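2-nitropropane dioxygenase (Streptomyces ansochromogenes, PDB 3BW2) binds FMN and probably uses it with molecular oxygen to oxidise alkyl nitronates such as propionate 3-nitronate, perhaps as a detoxifying step. Local coordinates at residues Gln15-Gly20 with Leu37-Ala42; Val67-Pro72 with Val126-Gly131; Gly177-Thr182 with Ala269-Pro274; Arg276-Arg281 with Met317-Gly322. One frame throughout, in Å; residues are numbered along the deposited sequence.

Contact 1 of 4, residues Gln15-Gly20 with Leu37-Ala42; sequences QAPMAG and LGFLAA. With FMN (flavin mononucleotide), chain B.
Pro-17 and Phe-39 lie side by side and carry much of the apolar part of this contact. Pro-17 CD sits over a face of the phenyl ring, 4.2 Å from its centroid, in a CH-pi contact, while Pro-17 CB reaches the ring at Phe-39 CD2 (3.8 Å). Farther along, the methyl of Ala-41 is pressed against the peptide that joins Met-18 to Ala-19, with Ala-41 CB 3.5 Å from Ala-19 N. Between the backbones, Gln-15 N donates an almost straight bond to Leu-37 O (3.0 Å, 165°). The other side of residues 15-20 belongs to the flavin. Ala-19 N gives a hydrogen bond to FMN N5 (3.3 Å) and a second, weak one to FMN O4. Met-18 CB points away from the strand to the flavin, 3.6 Å from FMN C6, and CG, beside the backbone N (chi1 -62°), follows it to C5A and C6. Pro-17 CG meets the pyrimidine end at FMN C2 (3.7 Å). Helix 25-33 links strand 13-15 to strand 38-41: this is the first beta-alpha-beta crossover of a TIM barrel, in which the two strands become neighbours and the loop after the first bears on the cofactor.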
# COMPACT_ATOMS: atom_id res chain seq x y z
N GLN A 15 3.02 -19.82 -5.12
CA GLN A 15 1.97 -19.49 -6.08
C GLN A 15 0.69 -19.44 -5.27
O GLN A 15 0.26 -20.45 -4.70
CB GLN A 15 1.87 -20.55 -7.17
CG GLN A 15 0.57 -20.50 -7.97
CD GLN A 15 -0.31 -21.70 -7.70
OE1 GLN A 15 -1.50 -21.56 -7.39
NE2 GLN A 15 0.26 -22.89 -7.83
N ALA A 16 0.08 -18.27 -5.20
CA ALA A 16 -1.14 -18.09 -4.44
C ALA A 16 -2.28 -18.97 -4.92
O ALA A 16 -2.47 -19.17 -6.12
CB ALA A 16 -1.57 -16.63 -4.48
N PRO A 17 -3.05 -19.54 -3.98
CA PRO A 17 -4.17 -20.37 -4.40
C PRO A 17 -5.17 -19.38 -5.00
O PRO A 17 -5.37 -18.30 -4.44
CB PRO A 17 -4.68 -20.95 -3.08
CG PRO A 17 -4.36 -19.86 -2.09
CD PRO A 17 -2.95 -19.48 -2.51
N MET A 18 -5.76 -19.73 -6.13
CA MET A 18 -6.72 -18.84 -6.78
C MET A 18 -7.93 -19.65 -7.21
O MET A 18 -7.85 -20.49 -8.09
CB MET A 18 -6.06 -18.14 -7.97
CG MET A 18 -4.89 -17.26 -7.54
SD MET A 18 -4.08 -16.33 -8.88
CE MET A 18 -2.82 -17.52 -9.40
N ALA A 19 -9.06 -19.38 -6.55
CA ALA A 19 -10.30 -20.10 -6.83
C ALA A 19 -10.90 -19.67 -8.16
O ALA A 19 -10.34 -18.84 -8.87
CB ALA A 19 -11.30 -19.86 -5.70
N GLY A 20 -12.05 -20.26 -8.49
CA GLY A 20 -12.71 -19.92 -9.74
C GLY A 20 -12.09 -20.59 -10.94
O GLY A 20 -12.22 -20.11 -12.07
N LEU A 37 6.37 -23.28 -4.44
CA LEU A 37 5.30 -24.01 -3.76
C LEU A 37 3.99 -23.78 -4.51
O LEU A 37 3.40 -22.70 -4.43
CB LEU A 37 5.14 -23.52 -2.32
CG LEU A 37 4.07 -24.26 -1.49
CD1 LEU A 37 4.47 -25.73 -1.34
CD2 LEU A 37 3.93 -23.61 -0.13
N GLY A 38 3.55 -24.81 -5.24
CA GLY A 38 2.30 -24.71 -5.97
C GLY A 38 1.14 -24.82 -5.00
O GLY A 38 1.27 -25.41 -3.93
N PHE A 39 -0.00 -24.25 -5.37
CA PHE A 39 -1.18 -24.27 -4.51
C PHE A 39 -2.47 -24.62 -5.25
O PHE A 39 -2.67 -24.22 -6.40
CB PHE A 39 -1.38 -22.90 -3.85
CG PHE A 39 -1.16 -22.90 -2.37
CD1 PHE A 39 0.04 -22.47 -1.83
CD2 PHE A 39 -2.16 -23.33 -1.50
CE1 PHE A 39 0.25 -22.46 -0.45
CE2 PHE A 39 -1.97 -23.33 -0.13
CZ PHE A 39 -0.76 -22.89 0.40
N LEU A 40 -3.34 -25.35 -4.57
CA LEU A 40 -4.64 -25.70 -5.11
C LEU A 40 -5.63 -24.86 -4.31
O LEU A 40 -5.38 -24.55 -3.14
CB LEU A 40 -4.95 -27.19 -4.89
CG LEU A 40 -4.21 -28.22 -5.74
CD1 LEU A 40 -4.63 -29.62 -5.32
CD2 LEU A 40 -4.52 -27.99 -7.22
N ALA A 41 -6.73 -24.48 -4.94
CA ALA A 41 -7.75 -23.67 -4.27
C ALA A 41 -8.98 -24.53 -4.05
O ALA A 41 -9.58 -25.01 -5.01
CB ALA A 41 -8.10 -22.46 -5.13
N ALA A 42 -9.37 -24.73 -2.79
CA ALA A 42 -10.55 -25.53 -2.49
C ALA A 42 -11.79 -24.64 -2.36
O ALA A 42 -12.91 -25.12 -2.21
CB ALA A 42 -10.32 -26.34 -1.20
N1 FMN B . -6.37 -16.27 -1.66
C2 FMN B . -6.87 -17.38 -0.96
O2 FMN B . -6.47 -17.62 0.18
N3 FMN B . -7.81 -18.22 -1.54
C4 FMN B . -8.30 -18.03 -2.82
O4 FMN B . -9.13 -18.82 -3.30
C4A FMN B . -7.80 -16.92 -3.56
N5 FMN B . -8.23 -16.68 -4.86
C5A FMN B . -7.73 -15.61 -5.61
C6 FMN B . -8.18 -15.43 -6.94
C7 FMN B . -7.69 -14.35 -7.77
C7M FMN B . -7.61 -14.72 -9.27
C8 FMN B . -6.69 -13.51 -7.16
C8M FMN B . -5.59 -12.82 -7.97
C9 FMN B . -6.25 -13.67 -5.81
C9A FMN B . -6.76 -14.73 -5.03
N10 FMN B . -6.33 -14.95 -3.69
C10 FMN B . -6.83 -16.04 -2.95
C1' FMN B . -5.45 -13.92 -2.98
C2' FMN B . -3.99 -14.45 -3.03
O2' FMN B . -3.81 -15.38 -1.97
C3' FMN B . -2.93 -13.32 -2.81
O3' FMN B . -3.24 -12.72 -1.55
C4' FMN B . -2.94 -12.22 -3.89
O4' FMN B . -2.98 -12.87 -5.17
C5' FMN B . -1.67 -11.34 -3.79
O5' FMN B . -1.65 -10.29 -4.80
P FMN B . -1.06 -10.40 -6.33
O1P FMN B . -0.03 -11.33 -5.79
O2P FMN B . -0.99 -8.89 -6.15
O3P FMN B . -2.41 -11.00 -6.66

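Contact 2 of 4, residues Val67-Pro72 with Val126-Gly131; sequences VNVFMP and VSFHFG. With FMN (flavin mononucleotide), chain B.
The shortest polar link joins Asn-68 ND2 to Ser-127 OG at 2.8 Å, nearly straight (164°) and with the hydroxyl in the plane of the amide. CG of Asn-68, anti to the backbone N (chi1 171°), carries the amide toward the cofactor, and the turn about chi2 presents its oxygen to the flavin, where Asn-68 OD1 accepts the N-H of FMN N3 at 2.9 Å. Held from both ends, the amide has its rotation fixed. Beneath it two neighbouring parallel strands of the TIM barrel pair in register: Ser-127 N bonds to Val-67 O, Val-69 N to Ser-127 O, His-129 N to Val-69 O and Met-71 N to His-129 O. Asn-68, Phe-70, Ser-127 and His-129 share the face turned to the flavin, whereas Val-69 and Phe-128 look toward helix 111-120. Phe-130 sends its edge to the face of Phe-70 in a T-shaped pair, centroids 5.1 Å apart and planes at 71°. The far rim of Phe-70 reaches the flavin, CZ lying 3.3 Å from FMN O4. With a serine here the edge of Phe-130 would probably lose the face it packs on, and FMN O4 its aromatic neighbour. The His-129 ring turns a face to FMN O2, 3.1 Å from CD2. On the helix side, Met-71 SD meets the Phe-128 ring obliquely, 4.9 Å from its centroid, a Met-aromatic contact.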
# COMPACT_ATOMS: atom_id res chain seq x y z
N VAL A 67 -2.89 -26.54 -0.20
CA VAL A 67 -4.32 -26.53 -0.49
C VAL A 67 -4.89 -25.44 0.42
O VAL A 67 -4.62 -25.41 1.62
CB VAL A 67 -4.99 -27.90 -0.15
CG1 VAL A 67 -6.49 -27.82 -0.41
CG2 VAL A 67 -4.37 -29.01 -0.99
N ASN A 68 -5.68 -24.54 -0.16
CA ASN A 68 -6.26 -23.44 0.60
C ASN A 68 -7.75 -23.64 0.82
O ASN A 68 -8.46 -24.07 -0.09
CB ASN A 68 -5.98 -22.12 -0.15
CG ASN A 68 -6.73 -20.93 0.43
OD1 ASN A 68 -7.85 -20.62 0.02
ND2 ASN A 68 -6.11 -20.27 1.40
N VAL A 69 -8.22 -23.36 2.03
CA VAL A 69 -9.64 -23.52 2.33
C VAL A 69 -10.22 -22.25 2.95
O VAL A 69 -9.52 -21.51 3.64
CB VAL A 69 -9.90 -24.72 3.28
CG1 VAL A 69 -9.26 -25.98 2.71
CG2 VAL A 69 -9.37 -24.43 4.65
N PHE A 70 -11.50 -22.00 2.68
CA PHE A 70 -12.18 -20.83 3.22
C PHE A 70 -12.82 -21.15 4.56
O PHE A 70 -13.39 -22.23 4.74
CB PHE A 70 -13.27 -20.33 2.27
CG PHE A 70 -12.76 -19.86 0.93
CD1 PHE A 70 -11.42 -19.54 0.74
CD2 PHE A 70 -13.65 -19.69 -0.13
CE1 PHE A 70 -10.97 -19.05 -0.49
CE2 PHE A 70 -13.21 -19.19 -1.36
CZ PHE A 70 -11.87 -18.87 -1.54
N MET A 71 -12.73 -20.21 5.49
CA MET A 71 -13.33 -20.38 6.80
C MET A 71 -14.83 -20.18 6.66
O MET A 71 -15.28 -19.34 5.87
CB MET A 71 -12.80 -19.34 7.79
CG MET A 71 -11.32 -19.45 8.12
SD MET A 71 -10.95 -21.04 8.87
CE MET A 71 -12.00 -21.00 10.31
N PRO A 72 -15.63 -20.95 7.42
CA PRO A 72 -17.08 -20.79 7.33
C PRO A 72 -17.43 -19.37 7.74
O PRO A 72 -16.74 -18.78 8.58
CB PRO A 72 -17.61 -21.82 8.33
CG PRO A 72 -16.58 -22.90 8.26
CD PRO A 72 -15.28 -22.12 8.24
N VAL A 126 -1.38 -26.47 4.17
CA VAL A 126 -2.78 -26.06 4.10
C VAL A 126 -2.85 -24.62 4.59
O VAL A 126 -2.26 -24.29 5.62
CB VAL A 126 -3.70 -26.93 5.00
CG1 VAL A 126 -5.10 -26.33 5.06
CG2 VAL A 126 -3.78 -28.34 4.44
N SER A 127 -3.54 -23.77 3.84
CA SER A 127 -3.68 -22.37 4.25
C SER A 127 -5.16 -22.06 4.40
O SER A 127 -6.01 -22.72 3.79
CB SER A 127 -3.03 -21.43 3.22
OG SER A 127 -3.70 -21.47 1.98
N PHE A 128 -5.47 -21.06 5.21
CA PHE A 128 -6.86 -20.68 5.46
C PHE A 128 -7.08 -19.22 5.12
O PHE A 128 -6.20 -18.39 5.33
CB PHE A 128 -7.21 -20.91 6.93
CG PHE A 128 -7.10 -22.35 7.36
CD1 PHE A 128 -8.21 -23.18 7.35
CD2 PHE A 128 -5.88 -22.88 7.77
CE1 PHE A 128 -8.11 -24.52 7.73
CE2 PHE A 128 -5.77 -24.21 8.16
CZ PHE A 128 -6.89 -25.04 8.14
N HIS A 129 -8.27 -18.91 4.61
CA HIS A 129 -8.60 -17.54 4.24
C HIS A 129 -9.93 -17.15 4.90
O HIS A 129 -10.78 -18.00 5.14
CB HIS A 129 -8.72 -17.41 2.72
CG HIS A 129 -8.30 -16.07 2.19
ND1 HIS A 129 -9.15 -15.23 1.50
CD2 HIS A 129 -7.10 -15.44 2.24
CE1 HIS A 129 -8.50 -14.14 1.15
NE2 HIS A 129 -7.25 -14.23 1.58
N PHE A 130 -10.08 -15.85 5.19
CA PHE A 130 -11.28 -15.29 5.80
C PHE A 130 -11.41 -15.61 7.29
O PHE A 130 -12.51 -15.79 7.81
CB PHE A 130 -12.54 -15.77 5.07
CG PHE A 130 -12.60 -15.38 3.62
CD1 PHE A 130 -12.48 -14.04 3.24
CD2 PHE A 130 -12.81 -16.34 2.63
CE1 PHE A 130 -12.57 -13.67 1.89
CE2 PHE A 130 -12.90 -15.98 1.29
CZ PHE A 130 -12.78 -14.64 0.92
N GLY A 131 -10.28 -15.70 7.98
CA GLY A 131 -10.33 -15.99 9.40
C GLY A 131 -9.27 -16.96 9.88
O GLY A 131 -8.37 -17.33 9.13
N1 FMN B . -6.37 -16.27 -1.66
C2 FMN B . -6.87 -17.38 -0.96
O2 FMN B . -6.47 -17.62 0.18
N3 FMN B . -7.81 -18.22 -1.54
C4 FMN B . -8.30 -18.03 -2.82
O4 FMN B . -9.13 -18.82 -3.30
C4A FMN B . -7.80 -16.92 -3.56
N5 FMN B . -8.23 -16.68 -4.86
C5A FMN B . -7.73 -15.61 -5.61
C6 FMN B . -8.18 -15.43 -6.94
C7 FMN B . -7.69 -14.35 -7.77
C7M FMN B . -7.61 -14.72 -9.27
C8 FMN B . -6.69 -13.51 -7.16
C8M FMN B . -5.59 -12.82 -7.97
C9 FMN B . -6.25 -13.67 -5.81
C9A FMN B . -6.76 -14.73 -5.03
N10 FMN B . -6.33 -14.95 -3.69
C10 FMN B . -6.83 -16.04 -2.95
C1' FMN B . -5.45 -13.92 -2.98
C2' FMN B . -3.99 -14.45 -3.03
O2' FMN B . -3.81 -15.38 -1.97
C3' FMN B . -2.93 -13.32 -2.81
O3' FMN B . -3.24 -12.72 -1.55
C4' FMN B . -2.94 -12.22 -3.89
O4' FMN B . -2.98 -12.87 -5.17
C5' FMN B . -1.67 -11.34 -3.79
O5' FMN B . -1.65 -10.29 -4.80
P FMN B . -1.06 -10.40 -6.33
O1P FMN B . -0.03 -11.33 -5.79
O2P FMN B . -0.99 -8.89 -6.15
O3P FMN B . -2.41 -11.00 -6.66

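Contact 3 of 4, residues Gly177-Thr182 with Ala269-Pro274; sequences GGHQGT and AFTGRP. With FMN (flavin mononucleotide), chain B.
His-179 and Thr-271 come from opposite directions, the hydroxyl meeting the edge of the imidazole: His-179 NE2 lies 2.6 Å from Thr-271 OG1, a hydrogen bond (149°) in which either atom may be the donor. Arg-273 CB takes another part of that edge, near CD2. One residue on, Gln-180 N donates a practically straight bond (177°) to Pro-274 O at 3.0 Å. The guanidinium of Arg-273, at the end of a chain extended as far as NE, grips Thr-182 end-on with two nitrogens: NH1 bonds to Thr-182 O at 2.9 Å, from above the carbonyl plane, and NH2 to Thr-182 OG1 at 2.8 Å. A water completes the junction, accepting from Arg-273 NH2 and donating to Gln-180 O (2.8 Å) and to Pro-274 O (2.9 Å). Thr-271 OG1 is itself steadied by a weak bond from Arg-273 N.

In the next layer, Phe-130 packs on both Arg-273 and His-179, and Trp-320 forms an edge-to-face pair with the imidazole. At the start of residues 177-182, Gly-177 N bonds to FMN O5' (3.1 Å), and Gly-178 passes so near FMN C9 that a side chain would clash there. This is the glycine-bearing loop after barrel strand 168-172, which touches FMN from O5' to C9 and is fastened on its outer side by residues 271-274, at the FMN site of the TIM barrel.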
# COMPACT_ATOMS: atom_id res chain seq x y z
N GLY A 177 -4.39 -8.84 -5.09
CA GLY A 177 -5.52 -9.05 -5.98
C GLY A 177 -6.48 -10.02 -5.30
O GLY A 177 -6.08 -10.76 -4.40
N GLY A 178 -7.74 -10.02 -5.72
CA GLY A 178 -8.70 -10.93 -5.12
C GLY A 178 -9.17 -10.47 -3.76
O GLY A 178 -9.05 -9.29 -3.42
N HIS A 179 -9.69 -11.40 -2.97
CA HIS A 179 -10.22 -11.06 -1.65
C HIS A 179 -9.22 -10.72 -0.56
O HIS A 179 -8.21 -11.40 -0.38
CB HIS A 179 -11.11 -12.19 -1.12
CG HIS A 179 -12.48 -12.22 -1.73
ND1 HIS A 179 -12.74 -12.84 -2.93
CD2 HIS A 179 -13.65 -11.70 -1.31
CE1 HIS A 179 -14.02 -12.71 -3.22
NE2 HIS A 179 -14.60 -12.02 -2.25
N GLN A 180 -9.51 -9.65 0.18
CA GLN A 180 -8.68 -9.26 1.31
C GLN A 180 -9.00 -10.33 2.34
O GLN A 180 -10.17 -10.66 2.55
CB GLN A 180 -9.11 -7.89 1.83
CG GLN A 180 -8.53 -6.72 1.06
CD GLN A 180 -7.03 -6.62 1.24
OE1 GLN A 180 -6.26 -6.87 0.31
NE2 GLN A 180 -6.60 -6.27 2.45
N GLY A 181 -7.97 -10.88 2.98
CA GLY A 181 -8.17 -11.92 3.96
C GLY A 181 -8.47 -11.45 5.38
O GLY A 181 -7.98 -12.03 6.35
N THR A 182 -9.27 -10.39 5.51
CA THR A 182 -9.64 -9.88 6.83
C THR A 182 -10.43 -10.98 7.55
O THR A 182 -11.21 -11.71 6.92
CB THR A 182 -10.52 -8.62 6.71
OG1 THR A 182 -11.57 -8.86 5.77
CG2 THR A 182 -9.70 -7.43 6.24
N ALA A 269 -18.79 -5.31 -4.87
CA ALA A 269 -19.73 -5.49 -5.97
C ALA A 269 -20.01 -6.93 -6.40
O ALA A 269 -21.16 -7.30 -6.64
CB ALA A 269 -19.26 -4.68 -7.19
N PHE A 270 -18.97 -7.74 -6.51
CA PHE A 270 -19.14 -9.11 -6.96
C PHE A 270 -19.45 -10.17 -5.91
O PHE A 270 -20.16 -11.14 -6.20
CB PHE A 270 -17.88 -9.55 -7.73
CG PHE A 270 -17.58 -8.70 -8.93
CD1 PHE A 270 -18.32 -8.83 -10.10
CD2 PHE A 270 -16.56 -7.75 -8.88
CE1 PHE A 270 -18.04 -8.03 -11.21
CE2 PHE A 270 -16.28 -6.94 -9.99
CZ PHE A 270 -17.03 -7.09 -11.15
N THR A 271 -18.94 -10.00 -4.70
CA THR A 271 -19.13 -11.02 -3.67
C THR A 271 -19.63 -10.57 -2.30
O THR A 271 -19.94 -11.40 -1.46
CB THR A 271 -17.81 -11.77 -3.45
OG1 THR A 271 -16.87 -10.88 -2.85
CG2 THR A 271 -17.24 -12.25 -4.78
N GLY A 272 -19.70 -9.26 -2.08
CA GLY A 272 -20.15 -8.78 -0.79
C GLY A 272 -19.03 -8.65 0.22
O GLY A 272 -19.27 -8.36 1.39
N ARG A 273 -17.79 -8.88 -0.22
CA ARG A 273 -16.62 -8.75 0.64
C ARG A 273 -15.57 -8.00 -0.18
O ARG A 273 -15.51 -8.14 -1.40
CB ARG A 273 -16.09 -10.13 1.06
CG ARG A 273 -15.71 -10.25 2.55
CD ARG A 273 -15.36 -11.70 2.91
NE ARG A 273 -15.17 -11.93 4.34
CZ ARG A 273 -14.13 -11.51 5.06
NH1 ARG A 273 -14.07 -11.80 6.36
NH2 ARG A 273 -13.16 -10.80 4.50
N PRO A 274 -14.74 -7.17 0.48
CA PRO A 274 -13.71 -6.41 -0.24
C PRO A 274 -12.72 -7.27 -1.02
O PRO A 274 -12.02 -8.10 -0.45
CB PRO A 274 -13.04 -5.62 0.88
CG PRO A 274 -14.15 -5.41 1.87
CD PRO A 274 -14.80 -6.78 1.90
N1 FMN B . -6.37 -16.27 -1.66
C2 FMN B . -6.87 -17.38 -0.96
O2 FMN B . -6.47 -17.62 0.18
N3 FMN B . -7.81 -18.22 -1.54
C4 FMN B . -8.30 -18.03 -2.82
O4 FMN B . -9.13 -18.82 -3.30
C4A FMN B . -7.80 -16.92 -3.56
N5 FMN B . -8.23 -16.68 -4.86
C5A FMN B . -7.73 -15.61 -5.61
C6 FMN B . -8.18 -15.43 -6.94
C7 FMN B . -7.69 -14.35 -7.77
C7M FMN B . -7.61 -14.72 -9.27
C8 FMN B . -6.69 -13.51 -7.16
C8M FMN B . -5.59 -12.82 -7.97
C9 FMN B . -6.25 -13.67 -5.81
C9A FMN B . -6.76 -14.73 -5.03
N10 FMN B . -6.33 -14.95 -3.69
C10 FMN B . -6.83 -16.04 -2.95
C1' FMN B . -5.45 -13.92 -2.98
C2' FMN B . -3.99 -14.45 -3.03
O2' FMN B . -3.81 -15.38 -1.97
C3' FMN B . -2.93 -13.32 -2.81
O3' FMN B . -3.24 -12.72 -1.55
C4' FMN B . -2.94 -12.22 -3.89
O4' FMN B . -2.98 -12.87 -5.17
C5' FMN B . -1.67 -11.34 -3.79
O5' FMN B . -1.65 -10.29 -4.80
P FMN B . -1.06 -10.40 -6.33
O1P FMN B . -0.03 -11.33 -5.79
O2P FMN B . -0.99 -8.89 -6.15
O3P FMN B . -2.41 -11.00 -6.66
O HOH W 1 -12.69 -9.84 1.76

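Contact 4 of 4, residues Arg276-Arg281 with Met317-Gly322; sequences RSLVNR and MALWAG. With FMN (flavin mononucleotide), chain B.
The indole of Trp-320 meets Arg-276 at its rim, with Arg-276 O near the ring plane and 3.6 Å from Trp-320 CE3. Ser-277 CB approaches the same CE3 obliquely (3.7 Å), and the methyl of Ala-318 lies over one face. The flavin adjoins the root of the side chain, FMN C7 being 3.6 Å from Trp-320 CB. In the second flat group, the Asn-280 amide, CG lies between the backbone N and the carbonyl carbon (chi1 60°), which turns it toward residues 317-319. Its ND2 bonds to Met-317 O at 2.8 Å, in the carbonyl plane and close to that of the amide, and also reaches Ala-314 O; OD1 caps Leu-283 N at the start of helix 281-286. An alanine in its place would probably leave Met-317 O without its donor and Leu-283 N without its side-chain cap.

Strand 275-278 is the middle strand of a three-stranded antiparallel sheet, and residues 317-322 run beside it, joined by a single bridge. Ala-321 N bonds to Arg-276 O and Leu-278 N to Leu-319 O (2.9 Å). Leu-278 and Leu-319 cross at about a right angle, CB to CB 3.8 Å. Arg-276 lays CG and CD along Ala-321 O, and its guanidinium goes on to Val-174 O and Thr-264 OG1. At Gly-322 a side chain would collide with the FMN phosphate, since CA is only 3.4 Å from O2P.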
# COMPACT_ATOMS: atom_id res chain seq x y z
N ARG A 276 -9.99 -6.91 -4.61
CA ARG A 276 -9.43 -6.03 -5.64
C ARG A 276 -9.59 -6.59 -7.05
O ARG A 276 -9.10 -7.68 -7.37
CB ARG A 276 -7.95 -5.76 -5.34
CG ARG A 276 -7.30 -4.77 -6.31
CD ARG A 276 -5.87 -4.48 -5.92
NE ARG A 276 -5.78 -3.77 -4.65
CZ ARG A 276 -6.09 -2.49 -4.47
NH1 ARG A 276 -6.51 -1.74 -5.49
NH2 ARG A 276 -5.97 -1.94 -3.27
N SER A 277 -10.27 -5.82 -7.89
CA SER A 277 -10.55 -6.19 -9.27
C SER A 277 -10.23 -5.03 -10.20
O SER A 277 -10.15 -3.89 -9.77
CB SER A 277 -12.04 -6.53 -9.40
OG SER A 277 -12.47 -6.51 -10.75
N LEU A 278 -10.02 -5.33 -11.48
CA LEU A 278 -9.76 -4.28 -12.46
C LEU A 278 -11.10 -3.55 -12.56
O LEU A 278 -12.15 -4.18 -12.55
CB LEU A 278 -9.39 -4.87 -13.82
CG LEU A 278 -8.08 -5.65 -13.94
CD1 LEU A 278 -8.00 -6.30 -15.31
CD2 LEU A 278 -6.90 -4.72 -13.73
N VAL A 279 -11.06 -2.22 -12.64
CA VAL A 279 -12.29 -1.46 -12.74
C VAL A 279 -12.96 -1.71 -14.08
O VAL A 279 -12.35 -1.54 -15.13
CB VAL A 279 -12.03 0.06 -12.57
CG1 VAL A 279 -13.32 0.85 -12.74
CG2 VAL A 279 -11.41 0.33 -11.20
N ASN A 280 -14.21 -2.15 -14.05
CA ASN A 280 -14.96 -2.40 -15.27
C ASN A 280 -16.38 -1.90 -15.07
O ASN A 280 -16.69 -1.32 -14.03
CB ASN A 280 -14.94 -3.90 -15.64
CG ASN A 280 -15.55 -4.78 -14.56
OD1 ASN A 280 -16.10 -4.28 -13.57
ND2 ASN A 280 -15.46 -6.10 -14.75
N ARG A 281 -17.23 -2.11 -16.07
CA ARG A 281 -18.62 -1.65 -16.00
C ARG A 281 -19.36 -2.08 -14.74
O ARG A 281 -19.94 -1.26 -14.04
CB ARG A 281 -19.39 -2.14 -17.23
CG ARG A 281 -20.83 -1.62 -17.30
CD ARG A 281 -21.60 -2.25 -18.45
NE ARG A 281 -21.76 -3.69 -18.27
CZ ARG A 281 -22.49 -4.26 -17.31
NH1 ARG A 281 -23.14 -3.51 -16.42
NH2 ARG A 281 -22.57 -5.58 -17.23
N MET A 317 -17.35 -9.37 -15.58
CA MET A 317 -16.61 -10.38 -14.83
C MET A 317 -15.88 -9.81 -13.63
O MET A 317 -15.59 -8.61 -13.57
CB MET A 317 -15.61 -11.06 -15.76
CG MET A 317 -16.24 -11.85 -16.89
SD MET A 317 -15.01 -12.40 -18.08
CE MET A 317 -14.05 -13.51 -17.07
N ALA A 318 -15.58 -10.68 -12.67
CA ALA A 318 -14.83 -10.30 -11.48
C ALA A 318 -13.35 -10.43 -11.85
O ALA A 318 -12.74 -11.48 -11.64
CB ALA A 318 -15.17 -11.22 -10.31
N LEU A 319 -12.79 -9.37 -12.41
CA LEU A 319 -11.40 -9.35 -12.85
C LEU A 319 -10.37 -9.19 -11.71
O LEU A 319 -9.63 -8.21 -11.68
CB LEU A 319 -11.23 -8.23 -13.88
CG LEU A 319 -12.20 -8.30 -15.08
CD1 LEU A 319 -11.97 -7.11 -16.01
CD2 LEU A 319 -11.99 -9.61 -15.83
N TRP A 320 -10.33 -10.15 -10.80
CA TRP A 320 -9.40 -10.10 -9.67
C TRP A 320 -7.98 -9.82 -10.17
O TRP A 320 -7.48 -10.49 -11.08
CB TRP A 320 -9.40 -11.43 -8.92
CG TRP A 320 -10.74 -11.92 -8.45
CD1 TRP A 320 -11.17 -13.22 -8.43
CD2 TRP A 320 -11.81 -11.15 -7.88
NE1 TRP A 320 -12.43 -13.30 -7.90
CE2 TRP A 320 -12.84 -12.05 -7.55
CE3 TRP A 320 -11.99 -9.78 -7.62
CZ2 TRP A 320 -14.05 -11.63 -6.97
CZ3 TRP A 320 -13.19 -9.36 -7.05
CH2 TRP A 320 -14.20 -10.28 -6.73
N ALA A 321 -7.32 -8.84 -9.56
CA ALA A 321 -5.95 -8.49 -9.95
C ALA A 321 -5.32 -7.56 -8.93
O ALA A 321 -5.98 -6.67 -8.40
CB ALA A 321 -5.96 -7.83 -11.34
N GLY A 322 -4.03 -7.77 -8.66
CA GLY A 322 -3.32 -6.92 -7.72
C GLY A 322 -2.90 -5.65 -8.43
O GLY A 322 -3.01 -5.56 -9.65
N1 FMN B . -6.37 -16.27 -1.66
C2 FMN B . -6.87 -17.38 -0.96
O2 FMN B . -6.47 -17.62 0.18
N3 FMN B . -7.81 -18.22 -1.54
C4 FMN B . -8.30 -18.03 -2.82
O4 FMN B . -9.13 -18.82 -3.30
C4A FMN B . -7.80 -16.92 -3.56
N5 FMN B . -8.23 -16.68 -4.86
C5A FMN B . -7.73 -15.61 -5.61
C6 FMN B . -8.18 -15.43 -6.94
C7 FMN B . -7.69 -14.35 -7.77
C7M FMN B . -7.61 -14.72 -9.27
C8 FMN B . -6.69 -13.51 -7.16
C8M FMN B . -5.59 -12.82 -7.97
C9 FMN B . -6.25 -13.67 -5.81
C9A FMN B . -6.76 -14.73 -5.03
N10 FMN B . -6.33 -14.95 -3.69
C10 FMN B . -6.83 -16.04 -2.95
C1' FMN B . -5.45 -13.92 -2.98
C2' FMN B . -3.99 -14.45 -3.03
O2' FMN B . -3.81 -15.38 -1.97
C3' FMN B . -2.93 -13.32 -2.81
O3' FMN B . -3.24 -12.72 -1.55
C4' FMN B . -2.94 -12.22 -3.89
O4' FMN B . -2.98 -12.87 -5.17
C5' FMN B . -1.67 -11.34 -3.79
O5' FMN B . -1.65 -10.29 -4.80
P FMN B . -1.06 -10.40 -6.33
O1P FMN B . -0.03 -11.33 -5.79
O2P FMN B . -0.99 -8.89 -6.15
O3P FMN B . -2.41 -11.00 -6.66

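All four contacts are buried and each touches FMN, yet their places differ. Contacts 1 and 2 belong to the barrel itself: strands 38-41 and 65-70 are neighbours, tied by bonds such as Leu-40 O to Asn-68 N. Contact 2 pairs two strands fully, whereas contact 1 has one backbone bond and is mainly packing. Contacts 3 and 4 share the small antiparallel sheet, through Gly-178 O and Arg-276 N; contact 3 depends mostly on side-chain polar bonds and a water, contact 4 on backbone bonds plus one asparagine. Contact 1 lies nearest the centre of the chain and contact 4 farthest out, about 7 and 14 Å between centres. His-129 of contact 2 packs against residues 179-181, joining barrel to sheet.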